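Local atomic coordinates of glycerol dehydratase (Clostridium butyricum, PDB entry 1R9D), a protein that probably dehydrates glycerol without vitamin B12, as a glycyl-radical lyase of the pyruvate formate lyase-like family, here captured with glycerol bound. Residues A[191-195]-A[196-200]; A[436-439]-A[440-443]; A[132-135]-A[136-140]; A[526-529]-A[530-534]; A[29-32]-A[33-37]. All blocks are in the same frame, centred on the assembly; numbering follows the deposited sequence.

Contact 1: residues A[191-195]-A[196-200]; sequences NRSID and PDFIK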
loop_
_atom_site.group_PDB
_atom_site.type_symbol
_atom_site.label_atom_id
_atom_site.label_comp_id
_atom_site.label_asym_id
_atom_site.label_seq_id
_atom_site.Cartn_x
_atom_site.Cartn_y
_atom_site.Cartn_z
ATOM N N ASN A 191 13.475 10.174 -14.772
ATOM C CA ASN A 191 12.874 10.320 -13.453
ATOM C C ASN A 191 13.819 10.751 -12.336
ATOM O O ASN A 191 13.366 11.039 -11.228
ATOM C CB ASN A 191 12.185 9.016 -13.044
ATOM C CG ASN A 191 10.910 8.758 -13.828
ATOM O OD1 ASN A 191 10.527 9.546 -14.691
ATOM N ND2 ASN A 191 10.245 7.649 -13.525
ATOM N N ARG A 192 15.121 10.787 -12.604
ATOM C CA ARG A 192 16.065 11.205 -11.571
ATOM C C ARG A 192 15.513 12.494 -10.969
ATOM O O ARG A 192 15.363 13.502 -11.664
ATOM C CB ARG A 192 17.458 11.443 -12.167
ATOM C CG ARG A 192 17.532 12.570 -13.191
ATOM C CD ARG A 192 18.972 12.818 -13.626
ATOM N NE ARG A 192 19.085 13.951 -14.541
ATOM C CZ ARG A 192 20.236 14.393 -15.039
ATOM N NH1 ARG A 192 21.376 13.797 -14.707
ATOM N NH2 ARG A 192 20.250 15.430 -15.868
ATOM N N SER A 193 15.193 12.452 -9.679
ATOM C CA SER A 193 14.619 13.614 -9.008
ATOM C C SER A 193 14.607 13.450 -7.493
ATOM O O SER A 193 14.724 12.339 -6.979
ATOM C CB SER A 193 13.183 13.825 -9.501
ATOM O OG SER A 193 12.488 14.769 -8.706
ATOM N N ILE A 194 14.463 14.565 -6.784
ATOM C CA ILE A 194 14.416 14.540 -5.327
ATOM C C ILE A 194 12.973 14.413 -4.835
ATOM O O ILE A 194 12.726 14.271 -3.637
ATOM C CB ILE A 194 15.054 15.810 -4.720
ATOM C CG1 ILE A 194 14.379 17.060 -5.289
ATOM C CG2 ILE A 194 16.557 15.823 -5.007
ATOM C CD1 ILE A 194 14.796 18.347 -4.593
ATOM N N ASP A 195 12.027 14.462 -5.767
ATOM C CA ASP A 195 10.609 14.336 -5.442
ATOM C C ASP A 195 10.339 12.914 -4.925
ATOM O O ASP A 195 10.670 11.930 -5.593
ATOM C CB ASP A 195 9.762 14.594 -6.691
ATOM C CG ASP A 195 8.278 14.711 -6.384
ATOM O OD1 ASP A 195 7.783 13.970 -5.506
ATOM O OD2 ASP A 195 7.602 15.538 -7.035
ATOM N N PRO A 196 9.729 12.793 -3.734
ATOM C CA PRO A 196 9.404 11.508 -3.099
ATOM C C PRO A 196 8.559 10.580 -3.971
ATOM O O PRO A 196 8.656 9.354 -3.866
ATOM C CB PRO A 196 8.651 11.927 -1.835
ATOM C CG PRO A 196 9.190 13.276 -1.543
ATOM C CD PRO A 196 9.271 13.913 -2.895
ATOM N N ASP A 197 7.725 11.160 -4.826
ATOM C CA ASP A 197 6.870 10.353 -5.692
ATOM C C ASP A 197 7.640 9.428 -6.628
ATOM O O ASP A 197 7.104 8.431 -7.100
ATOM C CB ASP A 197 5.941 11.245 -6.521
ATOM C CG ASP A 197 4.802 11.822 -5.701
ATOM O OD1 ASP A 197 4.217 11.070 -4.890
ATOM O OD2 ASP A 197 4.482 13.020 -5.875
ATOM N N PHE A 198 8.899 9.743 -6.900
ATOM C CA PHE A 198 9.660 8.895 -7.800
ATOM C C PHE A 198 10.249 7.656 -7.130
ATOM O O PHE A 198 10.739 6.754 -7.813
ATOM C CB PHE A 198 10.750 9.711 -8.502
ATOM C CG PHE A 198 10.208 10.721 -9.486
ATOM C CD1 PHE A 198 10.012 12.047 -9.114
ATOM C CD2 PHE A 198 9.878 10.336 -10.784
ATOM C CE1 PHE A 198 9.493 12.978 -10.018
ATOM C CE2 PHE A 198 9.358 11.257 -11.696
ATOM C CZ PHE A 198 9.166 12.581 -11.312
ATOM N N ILE A 199 10.182 7.598 -5.802
ATOM C CA ILE A 199 10.706 6.446 -5.066
ATOM C C ILE A 199 9.966 5.166 -5.463
ATOM O O ILE A 199 10.589 4.160 -5.805
ATOM C CB ILE A 199 10.593 6.654 -3.535
ATOM C CG1 ILE A 199 11.551 7.767 -3.092
ATOM C CG2 ILE A 199 10.935 5.359 -2.799
ATOM C CD1 ILE A 199 11.445 8.130 -1.627
ATOM N N LYS A 200 8.638 5.199 -5.433
ATOM C CA LYS A 200 7.875 4.013 -5.807
ATOM C C LYS A 200 7.963 3.727 -7.303
ATOM O O LYS A 200 7.960 2.569 -7.711
ATOM C CB LYS A 200 6.413 4.156 -5.380
ATOM C CG LYS A 200 6.213 4.029 -3.878
ATOM C CD LYS A 200 4.749 4.185 -3.492
ATOM C CE LYS A 200 4.573 4.136 -1.988
ATOM N NZ LYS A 200 3.147 4.313 -1.589
#
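A capped helix start joins helix 169-190 to helix 197-230 at the protein surface, and the aromatic ring of Phe198 fills the inside of the connecting turn. The side chain of Asp195 makes the cap: its OD1 accepts from Asp197 N at 2.9 Å, on the anti side of the carboxylate and 31° out of its plane. Separately, the backbone O of Asp195 accepts from Phe198 N at 3.1 Å, from above the carbonyl plane. With CG anti to the backbone N, a chi1 of -170° carries Asp195 OD1 forward to the N-H of Asp197. The cost is a second acidic group close by, since Asp195 OD1 and Asp197 OD2 lie 3.5 Å apart; such proximity would probably favour a raised proton affinity in one of them. Phe198 points back at the loop. Asn191 O sits over one ring face, offset toward the rim, whereas Asp195 CB comes up to the ring edge at CD1 (3.5 Å). Asn191 CB reaches Phe198 CD2 at 3.5 Å, its amide plane turned 54° from the ring and its OD1 held by Gln187. The other flank of the turn meets the second subunit, where Pro196 packs on Asn507 of that chain. An ST turn shapes the approach: Asp195 N donates to Ser193 OG in a nearly straight bond of 3.0 Å.

Contact 2: residues A[436-439]-A[440-443]; sequences PQKP and GKTE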
loop_
_atom_site.group_PDB
_atom_site.type_symbol
_atom_site.label_atom_id
_atom_site.label_comp_id
_atom_site.label_asym_id
_atom_site.label_seq_id
_atom_site.Cartn_x
_atom_site.Cartn_y
_atom_site.Cartn_z
ATOM N N PRO A 436 -14.500 -6.153 -26.544
ATOM C CA PRO A 436 -13.585 -5.348 -27.361
ATOM C C PRO A 436 -12.650 -4.411 -26.594
ATOM O O PRO A 436 -12.997 -3.906 -25.527
ATOM C CB PRO A 436 -14.524 -4.546 -28.279
ATOM C CG PRO A 436 -15.931 -4.880 -27.824
ATOM C CD PRO A 436 -15.830 -5.532 -26.477
ATOM N N GLN A 437 -11.470 -4.169 -27.156
ATOM C CA GLN A 437 -10.508 -3.253 -26.540
ATOM C C GLN A 437 -9.412 -2.870 -27.530
ATOM O O GLN A 437 -9.219 -3.534 -28.548
ATOM C CB GLN A 437 -9.845 -3.885 -25.297
ATOM C CG GLN A 437 -8.544 -4.670 -25.609
ATOM C CD GLN A 437 -7.732 -5.079 -24.375
ATOM O OE1 GLN A 437 -6.550 -5.426 -24.491
ATOM N NE2 GLN A 437 -8.358 -5.059 -23.203
ATOM N N LYS A 438 -8.714 -1.778 -27.231
ATOM C CA LYS A 438 -7.586 -1.340 -28.044
ATOM C C LYS A 438 -6.413 -2.101 -27.421
ATOM O O LYS A 438 -6.038 -1.850 -26.274
ATOM C CB LYS A 438 -7.369 0.171 -27.897
ATOM C CG LYS A 438 -5.974 0.647 -28.294
ATOM C CD LYS A 438 -5.631 0.325 -29.745
ATOM C CE LYS A 438 -4.248 0.869 -30.080
ATOM N NZ LYS A 438 -3.877 0.682 -31.508
ATOM N N PRO A 439 -5.831 -3.052 -28.162
ATOM C CA PRO A 439 -4.710 -3.815 -27.608
ATOM C C PRO A 439 -3.508 -2.940 -27.274
ATOM O O PRO A 439 -3.259 -1.931 -27.940
ATOM C CB PRO A 439 -4.386 -4.814 -28.718
ATOM C CG PRO A 439 -5.699 -4.983 -29.440
ATOM C CD PRO A 439 -6.194 -3.551 -29.500
ATOM N N GLY A 440 -2.776 -3.338 -26.238
ATOM C CA GLY A 440 -1.583 -2.617 -25.829
ATOM C C GLY A 440 -1.781 -1.286 -25.128
ATOM O O GLY A 440 -0.808 -0.572 -24.893
ATOM N N LYS A 441 -3.020 -0.948 -24.788
ATOM C CA LYS A 441 -3.301 0.322 -24.122
ATOM C C LYS A 441 -4.407 0.228 -23.080
ATOM O O LYS A 441 -4.784 1.242 -22.492
ATOM C CB LYS A 441 -3.724 1.373 -25.151
ATOM C CG LYS A 441 -2.702 1.694 -26.224
ATOM C CD LYS A 441 -3.167 2.903 -27.028
ATOM C CE LYS A 441 -2.118 3.346 -28.039
ATOM N NZ LYS A 441 -2.567 4.549 -28.801
ATOM N N THR A 442 -4.890 -0.985 -22.817
ATOM C CA THR A 442 -6.024 -1.170 -21.910
ATOM C C THR A 442 -5.911 -2.171 -20.757
ATOM O O THR A 442 -5.269 -3.212 -20.879
ATOM C CB THR A 442 -7.263 -1.617 -22.736
ATOM O OG1 THR A 442 -7.364 -0.818 -23.922
ATOM C CG2 THR A 442 -8.543 -1.490 -21.926
ATOM N N GLU A 443 -6.546 -1.828 -19.638
ATOM C CA GLU A 443 -6.679 -2.715 -18.482
ATOM C C GLU A 443 -8.208 -2.703 -18.369
ATOM O O GLU A 443 -8.789 -1.837 -17.715
ATOM C CB GLU A 443 -6.046 -2.139 -17.210
ATOM C CG GLU A 443 -6.348 -2.966 -15.937
ATOM C CD GLU A 443 -5.741 -4.376 -15.952
ATOM O OE1 GLU A 443 -5.644 -4.981 -17.040
ATOM O OE2 GLU A 443 -5.376 -4.891 -14.871
HETATM O O HOH W 1 -7.158 -5.400 -20.507
HETATM O O HOH W 2 -4.212 -3.746 -23.619
HETATM O O HOH W 3 -9.895 -0.272 -25.022
#
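Lys438 O and the hydroxyl of Thr442 make the tight part of this turn: OG1 donates across 2.9 Å, tilted 20° from the carbonyl plane. The Thr442 side chain is turned with OG1 beside its own backbone N and anti to the carbonyl carbon (chi1 -44°), which carries the hydroxyl back to that oxygen. Lys441 N also bonds to Lys438 O, but weakly, at 3.5 Å. That weak bond closes a type II beta turn from Lys438 to Lys441, with Gly440 at its third position in a conformation of positive phi, and the Thr442 hydroxyl adds a second hold from just beyond it. The turn links strand 435-437, which pairs with strand 429-431, to strand 442-443, which runs parallel to strand 543-551. The Gln437 side chain slides past Thr442 in the opposite direction, NE2 approaching Thr442 CB to 3.6 Å; its amide is bonded further on to His446 and Ser166. Waters bridge the two limbs: one receives Lys438 N and donates to Thr442 OG1, and another accepts from Thr442 N and lies 3.0 Å from Gln437 OE1, to which it may donate. The looser, more exposed side belongs to the two lysines, which touch through methylenes, Lys438 CG to Lys441 CD at 3.8 Å. Their ammonium groups stay near each other: Lys438 bridges to Asp427 and Lys441 to Asp424, with a long, weak pair from Lys438 to Asp424 as well.

Contact 3: residues A[132-135]-A[136-140]; sequences SELA and TSYMT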
loop_
_atom_site.group_PDB
_atom_site.type_symbol
_atom_site.label_atom_id
_atom_site.label_comp_id
_atom_site.label_asym_id
_atom_site.label_seq_id
_atom_site.Cartn_x
_atom_site.Cartn_y
_atom_site.Cartn_z
ATOM N N SER A 132 -7.230 -12.928 -2.569
ATOM C CA SER A 132 -8.610 -13.260 -2.201
ATOM C C SER A 132 -8.925 -12.928 -0.742
ATOM O O SER A 132 -9.981 -12.380 -0.432
ATOM C CB SER A 132 -8.902 -14.752 -2.449
ATOM O OG SER A 132 -8.157 -15.600 -1.582
ATOM N N GLU A 133 -8.002 -13.245 0.158
ATOM C CA GLU A 133 -8.243 -12.974 1.570
ATOM C C GLU A 133 -8.276 -11.476 1.881
ATOM O O GLU A 133 -9.086 -11.025 2.689
ATOM C CB GLU A 133 -7.199 -13.722 2.412
ATOM C CG GLU A 133 -7.345 -15.237 2.217
ATOM C CD GLU A 133 -6.172 -16.051 2.729
ATOM O OE1 GLU A 133 -6.300 -16.662 3.815
ATOM O OE2 GLU A 133 -5.128 -16.084 2.039
ATOM N N LEU A 134 -7.420 -10.699 1.223
ATOM C CA LEU A 134 -7.415 -9.254 1.442
ATOM C C LEU A 134 -8.690 -8.640 0.846
ATOM O O LEU A 134 -9.277 -7.731 1.427
ATOM C CB LEU A 134 -6.179 -8.624 0.797
ATOM C CG LEU A 134 -6.069 -7.098 0.889
ATOM C CD1 LEU A 134 -6.028 -6.665 2.344
ATOM C CD2 LEU A 134 -4.819 -6.640 0.158
ATOM N N ALA A 135 -9.115 -9.148 -0.310
ATOM C CA ALA A 135 -10.322 -8.646 -0.971
ATOM C C ALA A 135 -11.522 -8.759 -0.039
ATOM O O ALA A 135 -12.313 -7.822 0.085
ATOM C CB ALA A 135 -10.587 -9.427 -2.256
ATOM N N THR A 136 -11.660 -9.909 0.615
ATOM C CA THR A 136 -12.766 -10.114 1.546
ATOM C C THR A 136 -12.684 -9.143 2.725
ATOM O O THR A 136 -13.703 -8.618 3.185
ATOM C CB THR A 136 -12.780 -11.569 2.073
ATOM O OG1 THR A 136 -13.152 -12.450 1.006
ATOM C CG2 THR A 136 -13.772 -11.722 3.216
ATOM N N SER A 137 -11.473 -8.891 3.211
ATOM C CA SER A 137 -11.297 -7.973 4.329
ATOM C C SER A 137 -11.735 -6.552 3.975
ATOM O O SER A 137 -12.186 -5.808 4.845
ATOM C CB SER A 137 -9.834 -7.958 4.781
ATOM O OG SER A 137 -9.444 -9.231 5.271
ATOM N N TYR A 138 -11.597 -6.173 2.706
ATOM C CA TYR A 138 -11.995 -4.832 2.273
ATOM C C TYR A 138 -13.509 -4.688 2.095
ATOM O O TYR A 138 -14.041 -3.580 2.146
ATOM C CB TYR A 138 -11.289 -4.455 0.966
ATOM C CG TYR A 138 -9.949 -3.776 1.160
ATOM C CD1 TYR A 138 -8.783 -4.321 0.619
ATOM C CD2 TYR A 138 -9.847 -2.590 1.885
ATOM C CE1 TYR A 138 -7.546 -3.696 0.802
ATOM C CE2 TYR A 138 -8.617 -1.961 2.071
ATOM C CZ TYR A 138 -7.474 -2.520 1.528
ATOM O OH TYR A 138 -6.255 -1.910 1.728
ATOM N N MET A 139 -14.200 -5.808 1.900
ATOM C CA MET A 139 -15.650 -5.791 1.715
ATOM C C MET A 139 -16.390 -5.568 3.026
ATOM O O MET A 139 -15.971 -6.057 4.074
ATOM C CB MET A 139 -16.130 -7.113 1.108
ATOM C CG MET A 139 -15.662 -7.379 -0.299
ATOM S SD MET A 139 -16.284 -8.962 -0.908
ATOM C CE MET A 139 -15.036 -9.368 -2.115
ATOM N N THR A 140 -17.498 -4.836 2.965
ATOM C CA THR A 140 -18.302 -4.586 4.156
ATOM C C THR A 140 -19.121 -5.845 4.418
ATOM O O THR A 140 -19.276 -6.682 3.531
ATOM C CB THR A 140 -19.271 -3.423 3.943
ATOM O OG1 THR A 140 -20.209 -3.773 2.920
ATOM C CG2 THR A 140 -18.516 -2.168 3.525
#
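The last turns of helix 131-138, a short helix at the subunit interface, hold this contact, in which Leu134 and Tyr138 stand side by side one turn apart and point the same way. Leu134 CG is anti to its backbone N (chi1 177°), and this lays the isobutyl group against one corner of the phenol: CD1 comes to 3.7 Å from Tyr138 CE1. Behind this pair the backbone runs through regular helical bonds, Thr136 N to Ser132 O at 3.2 Å and Tyr138 N to Leu134 O at 3.1 Å. At Ala135 O the pattern frays. It receives only weak bonds from Tyr138 N and Met139 N, the latter at 3.3 Å, and Met139 is where the chain leaves helical angles. The extended thioether chain of Met139 runs back along this end, with CG 3.4 Å from Ala135 O and CE 4.5 Å from Ala135 CB. Helix 484-516 lies alongside, touching Leu134, Ala135 and Tyr138, and its Glu515 bonds the phenol hydroxyl. Leu134 and Tyr138 also pack on Pro46 of the second subunit. Ser137 OG is hydrogen-bonded to Gly44 O of that subunit. The chemistry thus divides by side: an apolar pair reaches toward both neighbours, while bonds at the phenol and serine hydroxyls would fix the helix against each of them.

Contact 4: residues A[526-529]-A[530-534]; sequences VDNC and IGKGK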
loop_
_atom_site.group_PDB
_atom_site.type_symbol
_atom_site.label_atom_id
_atom_site.label_comp_id
_atom_site.label_asym_id
_atom_site.label_seq_id
_atom_site.Cartn_x
_atom_site.Cartn_y
_atom_site.Cartn_z
ATOM N N VAL A 526 2.153 -2.772 -21.873
ATOM C CA VAL A 526 0.904 -2.031 -22.071
ATOM C C VAL A 526 1.190 -0.548 -21.827
ATOM O O VAL A 526 1.738 -0.171 -20.794
ATOM C CB VAL A 526 -0.203 -2.518 -21.116
ATOM C CG1 VAL A 526 -1.494 -1.727 -21.369
ATOM C CG2 VAL A 526 -0.450 -4.004 -21.337
ATOM N N ASP A 527 0.803 0.282 -22.788
ATOM C CA ASP A 527 1.074 1.715 -22.742
ATOM C C ASP A 527 0.824 2.584 -21.532
ATOM O O ASP A 527 -0.180 2.478 -20.831
ATOM C CB ASP A 527 0.467 2.391 -23.962
ATOM C CG ASP A 527 1.406 2.376 -25.142
ATOM O OD1 ASP A 527 1.020 2.867 -26.226
ATOM O OD2 ASP A 527 2.541 1.871 -24.974
ATOM N N ASN A 528 1.793 3.475 -21.337
ATOM C CA ASN A 528 1.835 4.436 -20.260
ATOM C C ASN A 528 2.350 3.824 -18.961
ATOM O O ASN A 528 2.822 4.552 -18.104
ATOM C CB ASN A 528 0.466 5.090 -20.068
ATOM C CG ASN A 528 -0.025 5.798 -21.325
ATOM O OD1 ASN A 528 0.582 5.692 -22.393
ATOM N ND2 ASN A 528 -1.136 6.517 -21.201
ATOM N N CYS A 529 2.297 2.499 -18.812
ATOM C CA CYS A 529 2.800 1.906 -17.572
ATOM C C CYS A 529 4.254 2.311 -17.317
ATOM O O CYS A 529 4.572 2.829 -16.250
ATOM C CB CYS A 529 2.675 0.380 -17.589
ATOM S SG CYS A 529 0.970 -0.207 -17.297
ATOM N N ILE A 530 5.134 2.082 -18.290
ATOM C CA ILE A 530 6.539 2.455 -18.120
ATOM C C ILE A 530 6.649 3.976 -18.017
ATOM O O ILE A 530 7.336 4.499 -17.144
ATOM C CB ILE A 530 7.406 1.973 -19.307
ATOM C CG1 ILE A 530 7.513 0.449 -19.285
ATOM C CG2 ILE A 530 8.802 2.602 -19.233
ATOM C CD1 ILE A 530 8.295 -0.127 -20.452
ATOM N N GLY A 531 5.952 4.677 -18.908
ATOM C CA GLY A 531 5.982 6.131 -18.908
ATOM C C GLY A 531 5.449 6.758 -17.633
ATOM O O GLY A 531 5.948 7.794 -17.192
ATOM N N LYS A 532 4.432 6.138 -17.040
ATOM C CA LYS A 532 3.834 6.646 -15.809
ATOM C C LYS A 532 4.529 6.070 -14.583
ATOM O O LYS A 532 4.344 6.557 -13.468
ATOM C CB LYS A 532 2.348 6.286 -15.748
ATOM C CG LYS A 532 1.503 6.848 -16.879
ATOM C CD LYS A 532 1.371 8.358 -16.792
ATOM C CE LYS A 532 0.444 8.883 -17.881
ATOM N NZ LYS A 532 0.282 10.362 -17.818
ATOM N N GLY A 533 5.326 5.027 -14.796
ATOM C CA GLY A 533 6.027 4.393 -13.693
ATOM C C GLY A 533 5.089 3.680 -12.732
ATOM O O GLY A 533 5.341 3.639 -11.532
ATOM N N LYS A 534 4.006 3.112 -13.256
ATOM C CA LYS A 534 3.037 2.409 -12.418
ATOM C C LYS A 534 2.426 1.200 -13.126
ATOM O O LYS A 534 2.257 1.197 -14.342
ATOM C CB LYS A 534 1.929 3.376 -11.984
ATOM C CG LYS A 534 1.299 4.124 -13.142
ATOM C CD LYS A 534 0.459 5.321 -12.680
ATOM C CE LYS A 534 -0.730 4.890 -11.846
ATOM N NZ LYS A 534 -1.740 5.980 -11.676
HETATM O O HOH W 4 4.396 0.593 -20.921
HETATM O O HOH W 5 4.563 3.963 -21.528
#
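Cys529 O is gripped by two backbone N-H groups, four and five residues on. Lys534 N makes the sound bond, 3.1 Å long and lying in the carbonyl plane, whereas Gly533 N comes within 2.7 Å at a poor angle of 119° and binds only weakly. Gly533 N also makes a weak bond to Ile530 O. This last bond and the one from Lys534 N to Cys529 O together form a Schellman motif, which ends helix 529-532 through Gly533, the C-prime residue, whose positive phi of 68° turns the chain out of the helix. Cys529 packs its side chain against the chain leaving the helix, with SG 3.5 Å from Lys534 O. At the other end, a type II turn from Val526 to Cys529 leads into the helix, and waters fill in at the first N-H groups: one bridges Val526 O to Ile530 N, and another receives Gly531 N at 3.1 Å. Lys532 bends at chi2 (-69°), its CG passing 3.8 Å from Asn528 CB before the chain leads away. Outside the turn, Ile530 rests on Glu183 and Gln187 of helix 169-190, Cys529 meets Leu536, and Asn528 ND2 has a weak bond to Glu542.

Contact 5: residues A[29-32]-A[33-37]; sequences SERA and ILITE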
loop_
_atom_site.group_PDB
_atom_site.type_symbol
_atom_site.label_atom_id
_atom_site.label_comp_id
_atom_site.label_asym_id
_atom_site.label_seq_id
_atom_site.Cartn_x
_atom_site.Cartn_y
_atom_site.Cartn_z
ATOM N N SER A 29 2.980 -29.128 -9.360
ATOM C CA SER A 29 3.324 -28.280 -8.223
ATOM C C SER A 29 4.607 -27.453 -8.298
ATOM O O SER A 29 4.857 -26.636 -7.413
ATOM C CB SER A 29 3.355 -29.134 -6.949
ATOM O OG SER A 29 4.273 -30.207 -7.082
ATOM N N GLU A 30 5.412 -27.648 -9.336
ATOM C CA GLU A 30 6.663 -26.905 -9.468
ATOM C C GLU A 30 6.523 -25.395 -9.239
ATOM O O GLU A 30 7.204 -24.824 -8.379
ATOM C CB GLU A 30 7.288 -27.143 -10.843
ATOM C CG GLU A 30 8.097 -28.436 -10.990
ATOM C CD GLU A 30 7.245 -29.692 -10.981
ATOM O OE1 GLU A 30 6.091 -29.637 -11.459
ATOM O OE2 GLU A 30 7.741 -30.744 -10.513
ATOM N N ARG A 31 5.649 -24.740 -9.995
ATOM C CA ARG A 31 5.496 -23.298 -9.827
ATOM C C ARG A 31 5.115 -22.902 -8.403
ATOM O O ARG A 31 5.685 -21.966 -7.842
ATOM C CB ARG A 31 4.451 -22.729 -10.797
ATOM C CG ARG A 31 4.364 -21.197 -10.720
ATOM C CD ARG A 31 3.196 -20.627 -11.519
ATOM N NE ARG A 31 3.150 -19.163 -11.443
ATOM C CZ ARG A 31 2.719 -18.468 -10.393
ATOM N NH1 ARG A 31 2.282 -19.088 -9.304
ATOM N NH2 ARG A 31 2.724 -17.140 -10.434
ATOM N N ALA A 32 4.160 -23.616 -7.815
ATOM C CA ALA A 32 3.707 -23.313 -6.464
ATOM C C ALA A 32 4.849 -23.363 -5.458
ATOM O O ALA A 32 4.956 -22.509 -4.575
ATOM C CB ALA A 32 2.610 -24.284 -6.049
ATOM N N ILE A 33 5.696 -24.376 -5.588
ATOM C CA ILE A 33 6.828 -24.527 -4.683
ATOM C C ILE A 33 7.825 -23.379 -4.854
ATOM O O ILE A 33 8.314 -22.822 -3.871
ATOM C CB ILE A 33 7.546 -25.887 -4.920
ATOM C CG1 ILE A 33 6.798 -27.014 -4.198
ATOM C CG2 ILE A 33 8.973 -25.838 -4.385
ATOM C CD1 ILE A 33 5.342 -27.150 -4.564
ATOM N N LEU A 34 8.105 -23.019 -6.102
ATOM C CA LEU A 34 9.053 -21.954 -6.401
ATOM C C LEU A 34 8.633 -20.554 -5.952
ATOM O O LEU A 34 9.448 -19.810 -5.405
ATOM C CB LEU A 34 9.368 -21.948 -7.896
ATOM C CG LEU A 34 10.154 -23.159 -8.407
ATOM C CD1 LEU A 34 10.307 -23.075 -9.910
ATOM C CD2 LEU A 34 11.528 -23.202 -7.738
ATOM N N ILE A 35 7.377 -20.180 -6.175
ATOM C CA ILE A 35 6.940 -18.850 -5.759
ATOM C C ILE A 35 6.918 -18.767 -4.232
ATOM O O ILE A 35 7.194 -17.712 -3.658
ATOM C CB ILE A 35 5.539 -18.490 -6.341
ATOM C CG1 ILE A 35 5.264 -16.997 -6.126
ATOM C CG2 ILE A 35 4.454 -19.332 -5.682
ATOM C CD1 ILE A 35 4.050 -16.472 -6.874
ATOM N N THR A 36 6.610 -19.884 -3.577
ATOM C CA THR A 36 6.570 -19.936 -2.117
ATOM C C THR A 36 7.982 -19.730 -1.567
ATOM O O THR A 36 8.190 -18.999 -0.599
ATOM C CB THR A 36 6.024 -21.300 -1.623
ATOM O OG1 THR A 36 4.669 -21.465 -2.070
ATOM C CG2 THR A 36 6.060 -21.385 -0.104
ATOM N N GLU A 37 8.950 -20.380 -2.204
ATOM C CA GLU A 37 10.345 -20.268 -1.797
ATOM C C GLU A 37 10.842 -18.832 -1.964
ATOM O O GLU A 37 11.535 -18.303 -1.095
ATOM C CB GLU A 37 11.201 -21.231 -2.629
ATOM C CG GLU A 37 12.695 -20.959 -2.587
ATOM C CD GLU A 37 13.509 -22.073 -3.226
ATOM O OE1 GLU A 37 13.144 -22.528 -4.335
ATOM O OE2 GLU A 37 14.521 -22.490 -2.618
#
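The guanidinium of Arg31 is met obliquely by the tip of Ile35, whose CD1 lies 3.9 Å from NH2 and 4.0 Å from NH1. Arg31 sends its chain out extended from CG to NE, with CG anti to the backbone N (chi1 -175°), and thereby brings the charged end up beside the residue one turn later. That end is heavily engaged elsewhere: NH2 forms a salt bridge with Glu88, NE donates to Ile276 O and NH1 to Val85 O. Arg31 belongs to the first turn of helix 30-40, where Ile33 N, Leu34 N and Ile35 N each reach back four residues, the last to Arg31 O at 3.0 Å. Ala32 O receives two donors from Thr36, the backbone N at 3.3 Å and OG1 at 2.7 Å, from opposite faces of the carbonyl plane. Thr36 OG1 also has a partner in Trp126. Helix 47-61 meets Arg31, Leu34 and Ile35, and helix 113-125 borders Ser29, Ala32 and Thr36. A buried cation is thus answered by one carboxylate and several carbonyl oxygens, which would probably keep Arg31 charged, while the two hydrogen bonds at Ala32 O tie a buried hydroxyl into the helix.

How the contacts relate
From the N terminus the order is contact 5, contact 3, contact 1, contact 2 and contact 4, all in series, with none nested in or crossing another. Contacts 5 and 3 lie within single helices, 30-40 and 131-138, and close no loop. Contact 1 closes the loop between helices 169-190 and 197-230; contact 2 turns the chain from strand 435-437 to strand 442-443; contact 4 rounds off the short helix 529-532. Only contacts 2 and 4 touch: Gly440 O lies 2.8 Å from Asp527 N, a probable hydrogen bond that joins the two turns. Contact 1 approaches contact 4 to about 5 Å between nearest atoms. Contacts 1 and 3 both reach the second subunit.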